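Local atomic coordinates of cytokinesis protein 2 (Saccharomyces cerevisiae, PDB entry 4WPE), a protein that binds phospholipids and the actomyosin cytoskeleton and mediates the cytoskeletal rearrangements required for cytokinesis in budding yeast, this chain being its F-BAR domain. Residues N117-A120 with R121-T124; H29-Q32 with G33-C37; L181-E184 with S185-Q188; Q161-E164 with N165-G169; S240-E243 with T244-E248. All blocks are in the same frame, centred on the assembly; numbering follows the deposited sequence.

Overall arrangement
Four contacts are short runs of helix, about two turns each, and contact 4 is a bend, all in the F-BAR domain, an elongated helical dimer. Along the chain come contact 2 on helix 21-35, contact 1 on helix 76-162, contact 4 where that helix runs into the bend, then contacts 3 and 5 on helix 170-259. Contacts 1 and 2 touch, their centres about 11 Å apart near the chain's centre. Contacts 3 and 4 lie at one far end, centres about 18 Å apart, while contact 5 lies across the chain's centre, about 101 Å from contact 4 between centres. Of the five, contacts 2 and 5 meet the second subunit, far from that bend.

Contact 1: N117-A120 with R121-T124; sequences NLQA and RYTT
Two torsions set Gln-119 against Thr-123, one turn apart on helix 76-162. Thr-123 holds OG1 beside its own backbone N (chi1 -70°), directing the hydroxyl back at the preceding turn. Gln-119 leaves the helix with CG anti to its N and then bends at chi2 (61°), which swings the amide along the helix toward the next turn. There NE2 comes 3.1 Å from Thr-123 OG1. The hydroxyl donates to the backbone: Thr-123 OG1 to Gln-119 O is 3.1 Å, and Thr-123 N reaches the same Gln-119 O at 2.9 Å. The two donors come from opposite faces of the carbonyl plane, so one oxygen is gripped twice by a single residue, an arrangement well known for threonine inside helices. Thr-124 attempts the same one residue on, but its bond from OG1 to Ala-120 O is weak at 3.3 Å.

The other neighbour of the glutamine is the ring of Tyr-122. Gln-119 NE2 sits at the ring edge, near its plane, 4.2 Å from Tyr-122 CD2, with the amide turned 66° to the ring. In the backbone, Tyr-122 N bonds to Leu-118 O at 2.8 Å.

Arg-121 is extended from CG to NE, and its guanidinium is held by salt bridges to Glu-218 and Glu-221. The stretch lies against two helices of the F-BAR bundle: Gln-119 and Tyr-122 pack on helix 21-35, and Leu-118, Arg-121 and Tyr-122 all touch Met-222 of helix 170-259.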
loop_
_atom_site.group_PDB
_atom_site.type_symbol
_atom_site.label_atom_id
_atom_site.label_comp_id
_atom_site.label_asym_id
_atom_site.label_seq_id
_atom_site.Cartn_x
_atom_site.Cartn_y
_atom_site.Cartn_z
ATOM N N ASN A 117 5.184 17.479 25.875
ATOM C CA ASN A 117 5.942 18.600 26.417
ATOM C C ASN A 117 5.142 19.897 26.401
ATOM O O ASN A 117 5.273 20.721 27.304
ATOM C CB ASN A 117 7.248 18.770 25.643
ATOM C CG ASN A 117 8.205 17.619 25.872
ATOM O OD1 ASN A 117 8.191 16.995 26.933
ATOM N ND2 ASN A 117 9.044 17.333 24.883
ATOM N N LEU A 118 4.319 20.078 25.372
ATOM C CA LEU A 118 3.406 21.212 25.329
ATOM C C LEU A 118 2.451 21.140 26.510
ATOM O O LEU A 118 2.226 22.135 27.201
ATOM C CB LEU A 118 2.619 21.240 24.020
ATOM C CG LEU A 118 3.303 21.845 22.795
ATOM C CD1 LEU A 118 2.258 22.225 21.758
ATOM C CD2 LEU A 118 4.144 23.049 23.182
ATOM N N GLN A 119 1.903 19.950 26.735
ATOM C CA GLN A 119 0.998 19.703 27.852
ATOM C C GLN A 119 1.646 20.046 29.193
ATOM O O GLN A 119 1.012 20.642 30.063
ATOM C CB GLN A 119 0.542 18.244 27.849
ATOM C CG GLN A 119 -0.321 17.853 29.035
ATOM C CD GLN A 119 -1.603 18.654 29.110
ATOM O OE1 GLN A 119 -2.224 18.948 28.088
ATOM N NE2 GLN A 119 -2.008 19.014 30.323
ATOM N N ALA A 120 2.912 19.673 29.355
ATOM C CA ALA A 120 3.626 19.948 30.595
ATOM C C ALA A 120 3.751 21.449 30.830
ATOM O O ALA A 120 3.512 21.933 31.936
ATOM C CB ALA A 120 5.001 19.299 30.575
ATOM N N ARG A 121 4.116 22.184 29.785
ATOM C CA ARG A 121 4.265 23.629 29.896
ATOM C C ARG A 121 2.917 24.288 30.152
ATOM O O ARG A 121 2.812 25.210 30.962
ATOM C CB ARG A 121 4.899 24.219 28.636
ATOM C CG ARG A 121 5.022 25.734 28.686
ATOM C CD ARG A 121 5.710 26.315 27.464
ATOM N NE ARG A 121 6.056 27.718 27.675
ATOM C CZ ARG A 121 6.555 28.519 26.738
ATOM N NH1 ARG A 121 6.765 28.058 25.514
ATOM N NH2 ARG A 121 6.840 29.784 27.027
ATOM N N TYR A 122 1.890 23.810 29.458
ATOM C CA TYR A 122 0.548 24.358 29.615
ATOM C C TYR A 122 0.044 24.199 31.046
ATOM O O TYR A 122 -0.565 25.114 31.601
ATOM C CB TYR A 122 -0.432 23.693 28.646
ATOM C CG TYR A 122 -1.871 24.012 28.970
ATOM C CD1 TYR A 122 -2.423 25.237 28.623
ATOM C CD2 TYR A 122 -2.673 23.099 29.642
ATOM C CE1 TYR A 122 -3.737 25.542 28.925
ATOM C CE2 TYR A 122 -3.989 23.396 29.952
ATOM C CZ TYR A 122 -4.515 24.619 29.589
ATOM O OH TYR A 122 -5.825 24.919 29.890
ATOM N N THR A 123 0.291 23.031 31.630
ATOM C CA THR A 123 -0.120 22.752 33.001
ATOM C C THR A 123 0.529 23.730 33.979
ATOM O O THR A 123 -0.137 24.271 34.862
ATOM C CB THR A 123 0.226 21.301 33.402
ATOM O OG1 THR A 123 -0.630 20.397 32.692
ATOM C CG2 THR A 123 0.036 21.091 34.896
ATOM N N THR A 124 1.825 23.966 33.799
ATOM C CA THR A 124 2.561 24.909 34.632
ATOM C C THR A 124 2.033 26.335 34.470
ATOM O O THR A 124 1.838 27.048 35.456
ATOM C CB THR A 124 4.062 24.886 34.304
ATOM O OG1 THR A 124 4.592 23.586 34.588
ATOM C CG2 THR A 124 4.806 25.919 35.127
#

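Contact 2: H29-Q32 with G33-C37; sequences HISQ and GIRSC
Ile-30 and Ile-34 make the apolar contact between successive turns of helix 21-35, an early helix of the F-BAR fold. Ile-30 CG2 meets Ile-34 CD1 at 4.1 Å, the two side chains crossing at a slant. Ile-34 carries CG1 beside its backbone N (chi1 -71°), which lays CG1 back over the previous turn, 3.3 Å from Ile-30 O. Both isoleucines also pack against Tyr-122 of helix 76-162.

The backbone bonds are mixed in spacing. Gly-33 N donates to His-29 O at 3.1 Å, whereas Ile-30 O receives weak bonds from both Gly-33 N and Ile-34 N. Ser-31 O is likewise shared weakly, by Ile-34 N and Arg-35 N, and Ser-36 N reaches Gln-32 O only weakly. The stretch thus combines three-residue and four-residue spacings.

Contacts to the second subunit form a third group. The ring of His-29 stacks with Phe-271 of the second subunit, and Ser-36 OG is hydrogen-bonded to Asp-74 of that same chain, so polar and aromatic groups of this stretch are built into the dimer interface.

Last comes the polar flank, where Arg-35 runs out extended and its aliphatic part passes the backbone, CG being 3.8 Å from Ser-31 O. The hydroxyl of Ser-31 lies over one face of the guanidinium, with OG 4.2 Å from Arg-35 NE.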
loop_
_atom_site.group_PDB
_atom_site.type_symbol
_atom_site.label_atom_id
_atom_site.label_comp_id
_atom_site.label_asym_id
_atom_site.label_seq_id
_atom_site.Cartn_x
_atom_site.Cartn_y
_atom_site.Cartn_z
ATOM N N HIS A 29 -8.286 27.615 24.259
ATOM C CA HIS A 29 -7.835 27.405 22.889
ATOM C C HIS A 29 -6.543 26.587 22.812
ATOM O O HIS A 29 -6.437 25.656 22.012
ATOM C CB HIS A 29 -7.636 28.745 22.180
ATOM C CG HIS A 29 -7.224 28.617 20.753
ATOM N ND1 HIS A 29 -7.894 27.799 19.850
ATOM C CD2 HIS A 29 -6.218 29.181 20.049
ATOM C CE1 HIS A 29 -7.317 27.878 18.677
ATOM N NE2 HIS A 29 -6.289 28.715 18.763
ATOM N N ILE A 30 -5.565 26.945 23.639
ATOM C CA ILE A 30 -4.288 26.243 23.661
ATOM C C ILE A 30 -4.482 24.797 24.120
ATOM O O ILE A 30 -3.883 23.873 23.569
ATOM C CB ILE A 30 -3.261 26.964 24.572
ATOM C CG1 ILE A 30 -2.488 28.020 23.778
ATOM C CG2 ILE A 30 -2.270 25.981 25.179
ATOM C CD1 ILE A 30 -3.281 29.266 23.447
ATOM N N SER A 31 -5.345 24.612 25.114
ATOM C CA SER A 31 -5.617 23.291 25.673
ATOM C C SER A 31 -6.286 22.363 24.662
ATOM O O SER A 31 -5.946 21.184 24.571
ATOM C CB SER A 31 -6.494 23.415 26.920
ATOM O OG SER A 31 -7.141 22.191 27.214
ATOM N N GLN A 32 -7.240 22.895 23.906
ATOM C CA GLN A 32 -7.955 22.080 22.933
ATOM C C GLN A 32 -7.046 21.762 21.751
ATOM O O GLN A 32 -7.231 20.755 21.066
ATOM C CB GLN A 32 -9.231 22.782 22.459
ATOM C CG GLN A 32 -9.054 23.672 21.236
ATOM C CD GLN A 32 -10.359 23.920 20.500
ATOM O OE1 GLN A 32 -11.427 23.495 20.946
ATOM N NE2 GLN A 32 -10.279 24.601 19.362
ATOM N N GLY A 33 -6.057 22.622 21.526
ATOM C CA GLY A 33 -5.111 22.431 20.444
ATOM C C GLY A 33 -4.128 21.328 20.774
ATOM O O GLY A 33 -3.586 20.668 19.886
ATOM N N ILE A 34 -3.900 21.127 22.065
ATOM C CA ILE A 34 -2.997 20.083 22.521
ATOM C C ILE A 34 -3.634 18.706 22.330
ATOM O O ILE A 34 -2.991 17.779 21.836
ATOM C CB ILE A 34 -2.605 20.299 23.994
ATOM C CG1 ILE A 34 -1.675 21.506 24.105
ATOM C CG2 ILE A 34 -1.906 19.075 24.556
ATOM C CD1 ILE A 34 -1.470 21.982 25.515
ATOM N N ARG A 35 -4.905 18.581 22.708
ATOM C CA ARG A 35 -5.643 17.336 22.514
ATOM C C ARG A 35 -5.844 17.055 21.033
ATOM O O ARG A 35 -5.936 15.903 20.615
ATOM C CB ARG A 35 -7.001 17.387 23.219
ATOM C CG ARG A 35 -6.922 17.544 24.726
ATOM C CD ARG A 35 -8.230 18.076 25.288
ATOM N NE ARG A 35 -8.194 18.188 26.743
ATOM C CZ ARG A 35 -9.274 18.230 27.517
ATOM N NH1 ARG A 35 -10.484 18.171 26.978
ATOM N NH2 ARG A 35 -9.143 18.332 28.833
ATOM N N SER A 36 -5.909 18.121 20.243
ATOM C CA SER A 36 -6.111 18.009 18.805
ATOM C C SER A 36 -4.911 17.351 18.126
ATOM O O SER A 36 -5.027 16.824 17.018
ATOM C CB SER A 36 -6.374 19.390 18.202
ATOM O OG SER A 36 -6.343 19.348 16.788
ATOM N N CYS A 37 -3.760 17.380 18.792
ATOM C CA CYS A 37 -2.564 16.724 18.275
ATOM C C CYS A 37 -2.741 15.211 18.251
ATOM O O CYS A 37 -2.188 14.527 17.390
ATOM C CB CYS A 37 -1.334 17.092 19.109
ATOM S SG CYS A 37 -0.738 18.788 18.897
#

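Contact 3: L181-E184 with S185-Q188; sequences LKWE and SNSQ
The indole of Trp-183 carries the side-chain amide of Asn-186 on one face, in a stretch of helix 170-259 within the predicted coiled coil of the F-BAR arm. Asn-186 ND2 stands 3.2 Å above the ring plane, offset toward the rim, and is 3.3 Å from both Trp-183 CE3 and CZ3. The two planes are 88° apart, so the amide stands upright on the benzo ring, amino end down. Trp-183 also makes a cation-pi contact with Arg-156 of helix 76-162, and it packs on Ala-153 and Leu-160 there. With an alanine here, Asn-186 would probably lose the ring face under its ND2, leaving the amide freer to turn, and Arg-156 would probably be left without its aromatic partner.

A second pair of flat groups lies side by side: Glu-184 and Gln-188 run in the same direction, carboxylate and amide only 23° from parallel, with Gln-188 NE2 against the aliphatic Glu-184 CG at 3.6 Å.

Two serines each double the grip on a carbonyl one turn back. Ser-185 OG and N bond to Leu-181 O from opposite faces of its plane, at 2.9 Å and 2.7 Å. Ser-187, its OG beside the backbone N, places the hydroxyl nearly in line with the C=O bond of Trp-183, while its N-H comes from above the carbonyl plane. The hydroxyl bond, Ser-187 OG to Trp-183 O, measures 2.8 Å.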
loop_
_atom_site.group_PDB
_atom_site.type_symbol
_atom_site.label_atom_id
_atom_site.label_comp_id
_atom_site.label_asym_id
_atom_site.label_seq_id
_atom_site.Cartn_x
_atom_site.Cartn_y
_atom_site.Cartn_z
ATOM N N LEU A 181 -15.260 54.504 73.401
ATOM C CA LEU A 181 -13.869 54.589 72.971
ATOM C C LEU A 181 -13.429 53.280 72.303
ATOM O O LEU A 181 -12.621 53.291 71.372
ATOM C CB LEU A 181 -12.962 54.929 74.163
ATOM C CG LEU A 181 -11.675 55.747 73.962
ATOM C CD1 LEU A 181 -10.951 55.921 75.289
ATOM C CD2 LEU A 181 -10.718 55.163 72.918
ATOM N N LYS A 182 -13.963 52.156 72.777
ATOM C CA LYS A 182 -13.655 50.861 72.184
ATOM C C LYS A 182 -14.027 50.841 70.708
ATOM O O LYS A 182 -13.273 50.336 69.873
ATOM C CB LYS A 182 -14.387 49.733 72.916
ATOM C CG LYS A 182 -14.239 48.373 72.235
ATOM C CD LYS A 182 -15.107 47.310 72.892
ATOM C CE LYS A 182 -15.068 46.008 72.102
ATOM N NZ LYS A 182 -16.062 45.022 72.614
ATOM N N TRP A 183 -15.189 51.404 70.390
ATOM C CA TRP A 183 -15.679 51.404 69.017
ATOM C C TRP A 183 -15.237 52.646 68.257
ATOM O O TRP A 183 -15.362 52.715 67.033
ATOM C CB TRP A 183 -17.200 51.263 69.002
ATOM C CG TRP A 183 -17.595 49.863 69.305
ATOM C CD1 TRP A 183 -18.057 49.379 70.490
ATOM C CD2 TRP A 183 -17.507 48.746 68.417
ATOM N NE1 TRP A 183 -18.286 48.027 70.391
ATOM C CE2 TRP A 183 -17.954 47.614 69.125
ATOM C CE3 TRP A 183 -17.104 48.594 67.087
ATOM C CZ2 TRP A 183 -18.012 46.348 68.550
ATOM C CZ3 TRP A 183 -17.161 47.336 66.515
ATOM C CH2 TRP A 183 -17.612 46.230 67.246
ATOM N N GLU A 184 -14.716 53.624 68.987
ATOM C CA GLU A 184 -13.985 54.720 68.372
ATOM C C GLU A 184 -12.663 54.162 67.856
ATOM O O GLU A 184 -12.249 54.439 66.731
ATOM C CB GLU A 184 -13.749 55.849 69.374
ATOM C CG GLU A 184 -13.103 57.093 68.794
ATOM C CD GLU A 184 -12.811 58.133 69.860
ATOM O OE1 GLU A 184 -13.332 59.263 69.756
ATOM O OE2 GLU A 184 -12.062 57.814 70.807
ATOM N N SER A 185 -12.019 53.352 68.691
ATOM C CA SER A 185 -10.759 52.712 68.342
ATOM C C SER A 185 -10.939 51.778 67.156
ATOM O O SER A 185 -10.163 51.816 66.201
ATOM C CB SER A 185 -10.199 51.937 69.536
ATOM O OG SER A 185 -9.852 52.809 70.597
ATOM N N ASN A 186 -11.970 50.943 67.228
ATOM C CA ASN A 186 -12.275 49.992 66.167
ATOM C C ASN A 186 -12.501 50.683 64.827
ATOM O O ASN A 186 -11.977 50.250 63.803
ATOM C CB ASN A 186 -13.500 49.161 66.548
ATOM C CG ASN A 186 -13.160 48.027 67.494
ATOM O OD1 ASN A 186 -12.006 47.864 67.896
ATOM N ND2 ASN A 186 -14.167 47.247 67.871
ATOM N N SER A 187 -13.271 51.767 64.841
ATOM C CA SER A 187 -13.530 52.527 63.623
ATOM C C SER A 187 -12.241 53.084 63.030
ATOM O O SER A 187 -12.063 53.089 61.814
ATOM C CB SER A 187 -14.513 53.666 63.898
ATOM O OG SER A 187 -15.773 53.160 64.297
ATOM N N GLN A 188 -11.347 53.550 63.896
ATOM C CA GLN A 188 -10.086 54.138 63.458
ATOM C C GLN A 188 -9.155 53.094 62.859
ATOM O O GLN A 188 -8.552 53.320 61.810
ATOM C CB GLN A 188 -9.393 54.842 64.625
ATOM C CG GLN A 188 -10.091 56.107 65.089
ATOM C CD GLN A 188 -9.477 56.685 66.352
ATOM O OE1 GLN A 188 -8.449 56.208 66.833
ATOM N NE2 GLN A 188 -10.111 57.717 66.900
#

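Contact 4: Q161-E164 with N165-G169; sequences QLNE and NNMIG
The hairpin bend at the far tip of the F-BAR arm, where the chain leaves helix 76-162 and doubles back into helix 170-259, is where Asn-163 meets Asn-166 and Met-167. Residues 163 to 166 make a type I beta turn: Glu-164 and Asn-165 hold the two central positions, and Asn-166 N donates to Asn-163 O at 3.1 Å. The N-H points well at the oxygen, with an angle of 158°, yet the donor sits above the carbonyl plane, 51° out of it. Two residues earlier, Glu-164 N reaches Gln-161 O only weakly.

After Asn-166 the backbone changes course. Met-167, built as selenomethionine, is extended (psi 127°) and leads toward Gly-169, the N-cap residue of helix 170-259. Its side chain starts toward the turn and then bends twice, bringing the methyl end across the side chain of Asn-163 at about a right angle, with Met-167 CE 4.0 Å from Asn-163 CG. Met-167 also rests on Val-173 and Asn-176 of helix 170-259, and Asn-163 touches Asn-176 as well. The two sides of the bend are therefore joined through the first turns of the returning helix. The side chain of Asn-166 also crosses that of Asn-163 at about a right angle, its CB 3.7 Å from Asn-163 O. Several residues here also touch neighbouring molecules in the crystal, and their side-chain positions may partly reflect that packing. Met-167 CG lies 3.7 Å from Glu-164 O.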
loop_
_atom_site.group_PDB
_atom_site.type_symbol
_atom_site.label_atom_id
_atom_site.label_comp_id
_atom_site.label_asym_id
_atom_site.label_seq_id
_atom_site.Cartn_x
_atom_site.Cartn_y
_atom_site.Cartn_z
ATOM N N GLN A 161 -22.929 57.018 71.083
ATOM C CA GLN A 161 -22.816 58.419 71.469
ATOM C C GLN A 161 -24.187 59.083 71.512
ATOM O O GLN A 161 -24.395 60.038 72.258
ATOM C CB GLN A 161 -21.876 59.172 70.526
ATOM C CG GLN A 161 -22.390 59.344 69.122
ATOM C CD GLN A 161 -21.411 60.098 68.256
ATOM O OE1 GLN A 161 -20.320 60.450 68.704
ATOM N NE2 GLN A 161 -21.791 60.351 67.009
ATOM N N LEU A 162 -25.124 58.568 70.724
ATOM C CA LEU A 162 -26.500 59.041 70.785
ATOM C C LEU A 162 -27.146 58.539 72.071
ATOM O O LEU A 162 -28.126 59.104 72.567
ATOM C CB LEU A 162 -27.290 58.570 69.563
ATOM C CG LEU A 162 -28.715 59.111 69.420
ATOM C CD1 LEU A 162 -28.733 60.633 69.525
ATOM C CD2 LEU A 162 -29.343 58.643 68.111
ATOM N N ASN A 163 -26.569 57.473 72.610
ATOM C CA ASN A 163 -27.097 56.806 73.789
ATOM C C ASN A 163 -26.548 57.391 75.088
ATOM O O ASN A 163 -27.035 57.086 76.178
ATOM C CB ASN A 163 -26.780 55.314 73.709
ATOM C CG ASN A 163 -27.466 54.513 74.787
ATOM O OD1 ASN A 163 -26.898 54.276 75.849
ATOM N ND2 ASN A 163 -28.692 54.086 74.518
ATOM N N GLU A 164 -25.539 58.246 74.956
ATOM C CA GLU A 164 -24.770 58.728 76.097
ATOM C C GLU A 164 -25.625 59.469 77.121
ATOM O O GLU A 164 -25.334 59.440 78.317
ATOM C CB GLU A 164 -23.632 59.629 75.608
ATOM C CG GLU A 164 -22.632 60.027 76.677
ATOM C CD GLU A 164 -21.377 60.653 76.096
ATOM O OE1 GLU A 164 -21.401 61.046 74.910
ATOM O OE2 GLU A 164 -20.368 60.751 76.824
ATOM N N ASN A 165 -26.692 60.110 76.654
ATOM C CA ASN A 165 -27.527 60.933 77.523
ATOM C C ASN A 165 -28.577 60.155 78.309
ATOM O O ASN A 165 -29.185 60.692 79.238
ATOM C CB ASN A 165 -28.215 62.020 76.700
ATOM C CG ASN A 165 -27.310 63.202 76.433
ATOM O OD1 ASN A 165 -26.570 63.641 77.313
ATOM N ND2 ASN A 165 -27.359 63.722 75.213
ATOM N N ASN A 166 -28.791 58.897 77.942
ATOM C CA ASN A 166 -29.805 58.079 78.601
ATOM C C ASN A 166 -29.225 57.229 79.725
ATOM O O ASN A 166 -29.876 56.310 80.221
ATOM C CB ASN A 166 -30.506 57.175 77.584
ATOM C CG ASN A 166 -30.935 57.920 76.338
ATOM O OD1 ASN A 166 -31.341 59.083 76.400
ATOM N ND2 ASN A 166 -30.844 57.251 75.192
HETATM N N MSE A 167 -27.996 57.535 80.127
HETATM C CA MSE A 167 -27.317 56.747 81.149
HETATM C C MSE A 167 -27.532 57.345 82.533
HETATM O O MSE A 167 -27.271 58.529 82.754
HETATM C CB MSE A 167 -25.823 56.643 80.839
HETATM C CG MSE A 167 -25.500 55.978 79.504
HETATM SE SE MSE A 167 -25.924 54.069 79.447
HETATM C CE MSE A 167 -27.743 54.166 78.774
ATOM N N ILE A 168 -27.998 56.514 83.462
ATOM C CA ILE A 168 -28.386 56.985 84.786
ATOM C C ILE A 168 -27.293 56.775 85.836
ATOM O O ILE A 168 -26.756 57.741 86.382
ATOM C CB ILE A 168 -29.679 56.291 85.260
ATOM C CG1 ILE A 168 -30.838 56.614 84.311
ATOM C CG2 ILE A 168 -30.035 56.728 86.668
ATOM C CD1 ILE A 168 -30.942 58.083 83.943
ATOM N N GLY A 169 -26.966 55.517 86.116
ATOM C CA GLY A 169 -25.986 55.196 87.139
ATOM C C GLY A 169 -24.566 55.589 86.777
ATOM O O GLY A 169 -24.278 55.921 85.631
#

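Contact 5: S240-E243 with T244-E248; sequences SSME and TYILE
Ser-241 and Tyr-245 are one regular turn apart on helix 170-259, with Tyr-245 N bonded to Ser-241 O at 3.2 Å, nearly straight at 167° and in the carbonyl plane; Ile-246 N to Met-242 O and Leu-247 N to Glu-243 O continue the pattern.

The tyrosine folds back over the carbonyl that its own N-H uses. With CG beside the backbone N (chi1 -53°), the ring lies across the preceding turn, and Ser-241 O sits beneath one face, 3.2 Å from Tyr-245 CD2 and offset toward the rim. The far part of the ring reaches the serine side chain, Tyr-245 CE2 lying 3.8 Å from Ser-241 CB. Ser-241 OG is turned elsewhere, to Phe-237 O one turn back. At the ring's edge, in its plane, is the carboxylate oxygen Glu-248 OE1. Replacing the tyrosine by alanine would remove the ring, and Ser-241 O would probably lose its cover and a gap open against the second subunit, whose Arg-92 packs on the tyrosine side chain.

On another flank the selenomethionine Met-242, bent along its chain, crosses Ile-246: CG is 3.7 Å and SE 3.9 Å from Ile-246 CD1.

Within its own chain the stretch faces helix 76-162, through weak hydrogen bonds of Thr-244 OG1 with Ser-95 and Gln-99 and through Glu-248, salt-bridged to Arg-92 of its own chain and hydrogen-bonded to His-96, while Tyr-245 and Ser-241 touch Arg-47 of helix 37-71. From the second subunit, Met-252 packs on Ser-241 and Tyr-245 on Glu-248.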
loop_
_atom_site.group_PDB
_atom_site.type_symbol
_atom_site.label_atom_id
_atom_site.label_comp_id
_atom_site.label_asym_id
_atom_site.label_seq_id
_atom_site.Cartn_x
_atom_site.Cartn_y
_atom_site.Cartn_z
ATOM N N SER A 240 8.104 12.428 2.404
ATOM C CA SER A 240 8.454 11.015 2.514
ATOM C C SER A 240 7.539 10.159 1.649
ATOM O O SER A 240 7.992 9.236 0.975
ATOM C CB SER A 240 8.377 10.553 3.969
ATOM O OG SER A 240 9.497 11.011 4.707
ATOM N N SER A 241 6.250 10.476 1.672
ATOM C CA SER A 241 5.280 9.778 0.844
ATOM C C SER A 241 5.534 10.086 -0.626
ATOM O O SER A 241 5.480 9.198 -1.476
ATOM C CB SER A 241 3.858 10.172 1.236
ATOM O OG SER A 241 3.594 9.837 2.588
HETATM N N MSE A 242 5.829 11.351 -0.913
HETATM C CA MSE A 242 6.105 11.801 -2.274
HETATM C C MSE A 242 7.268 11.041 -2.899
HETATM O O MSE A 242 7.232 10.696 -4.078
HETATM C CB MSE A 242 6.409 13.300 -2.291
HETATM C CG MSE A 242 6.704 13.850 -3.671
HETATM SE SE MSE A 242 5.155 13.732 -4.843
HETATM C CE MSE A 242 4.260 15.379 -4.306
ATOM N N GLU A 243 8.301 10.790 -2.103
ATOM C CA GLU A 243 9.491 10.111 -2.596
ATOM C C GLU A 243 9.153 8.703 -3.061
ATOM O O GLU A 243 9.710 8.218 -4.045
ATOM C CB GLU A 243 10.575 10.075 -1.518
ATOM C CG GLU A 243 11.369 11.367 -1.407
ATOM C CD GLU A 243 12.277 11.394 -0.194
ATOM O OE1 GLU A 243 11.979 10.682 0.788
ATOM O OE2 GLU A 243 13.291 12.124 -0.223
ATOM N N THR A 244 8.226 8.058 -2.362
ATOM C CA THR A 244 7.787 6.722 -2.744
ATOM C C THR A 244 7.036 6.736 -4.070
ATOM O O THR A 244 7.350 5.969 -4.978
ATOM C CB THR A 244 6.882 6.098 -1.676
ATOM O OG1 THR A 244 7.582 6.051 -0.427
ATOM C CG2 THR A 244 6.478 4.687 -2.083
ATOM N N TYR A 245 6.046 7.615 -4.173
ATOM C CA TYR A 245 5.194 7.692 -5.355
ATOM C C TYR A 245 6.001 8.044 -6.604
ATOM O O TYR A 245 5.724 7.545 -7.694
ATOM C CB TYR A 245 4.078 8.718 -5.139
ATOM C CG TYR A 245 3.281 8.503 -3.866
ATOM C CD1 TYR A 245 3.024 7.224 -3.391
ATOM C CD2 TYR A 245 2.794 9.584 -3.135
ATOM C CE1 TYR A 245 2.298 7.023 -2.225
ATOM C CE2 TYR A 245 2.069 9.393 -1.969
ATOM C CZ TYR A 245 1.825 8.110 -1.520
ATOM O OH TYR A 245 1.106 7.911 -0.363
ATOM N N ILE A 246 7.003 8.900 -6.439
ATOM C CA ILE A 246 7.859 9.289 -7.552
ATOM C C ILE A 246 8.755 8.117 -7.949
ATOM O O ILE A 246 9.024 7.899 -9.132
ATOM C CB ILE A 246 8.704 10.533 -7.203
ATOM C CG1 ILE A 246 7.911 11.803 -7.514
ATOM C CG2 ILE A 246 9.995 10.561 -7.992
ATOM C CD1 ILE A 246 8.419 13.031 -6.806
ATOM N N LEU A 247 9.192 7.347 -6.958
ATOM C CA LEU A 247 9.978 6.145 -7.217
ATOM C C LEU A 247 9.142 5.083 -7.923
ATOM O O LEU A 247 9.584 4.490 -8.909
ATOM C CB LEU A 247 10.550 5.579 -5.915
ATOM C CG LEU A 247 11.141 4.167 -5.979
ATOM C CD1 LEU A 247 12.450 4.107 -5.212
ATOM C CD2 LEU A 247 10.161 3.134 -5.430
ATOM N N GLU A 248 7.939 4.845 -7.408
ATOM C CA GLU A 248 7.056 3.821 -7.959
ATOM C C GLU A 248 6.707 4.112 -9.413
ATOM O O GLU A 248 6.499 3.195 -10.206
ATOM C CB GLU A 248 5.780 3.702 -7.120
ATOM C CG GLU A 248 6.024 3.178 -5.711
ATOM C CD GLU A 248 4.751 3.040 -4.896
ATOM O OE1 GLU A 248 4.213 4.073 -4.436
ATOM O OE2 GLU A 248 4.292 1.894 -4.710
#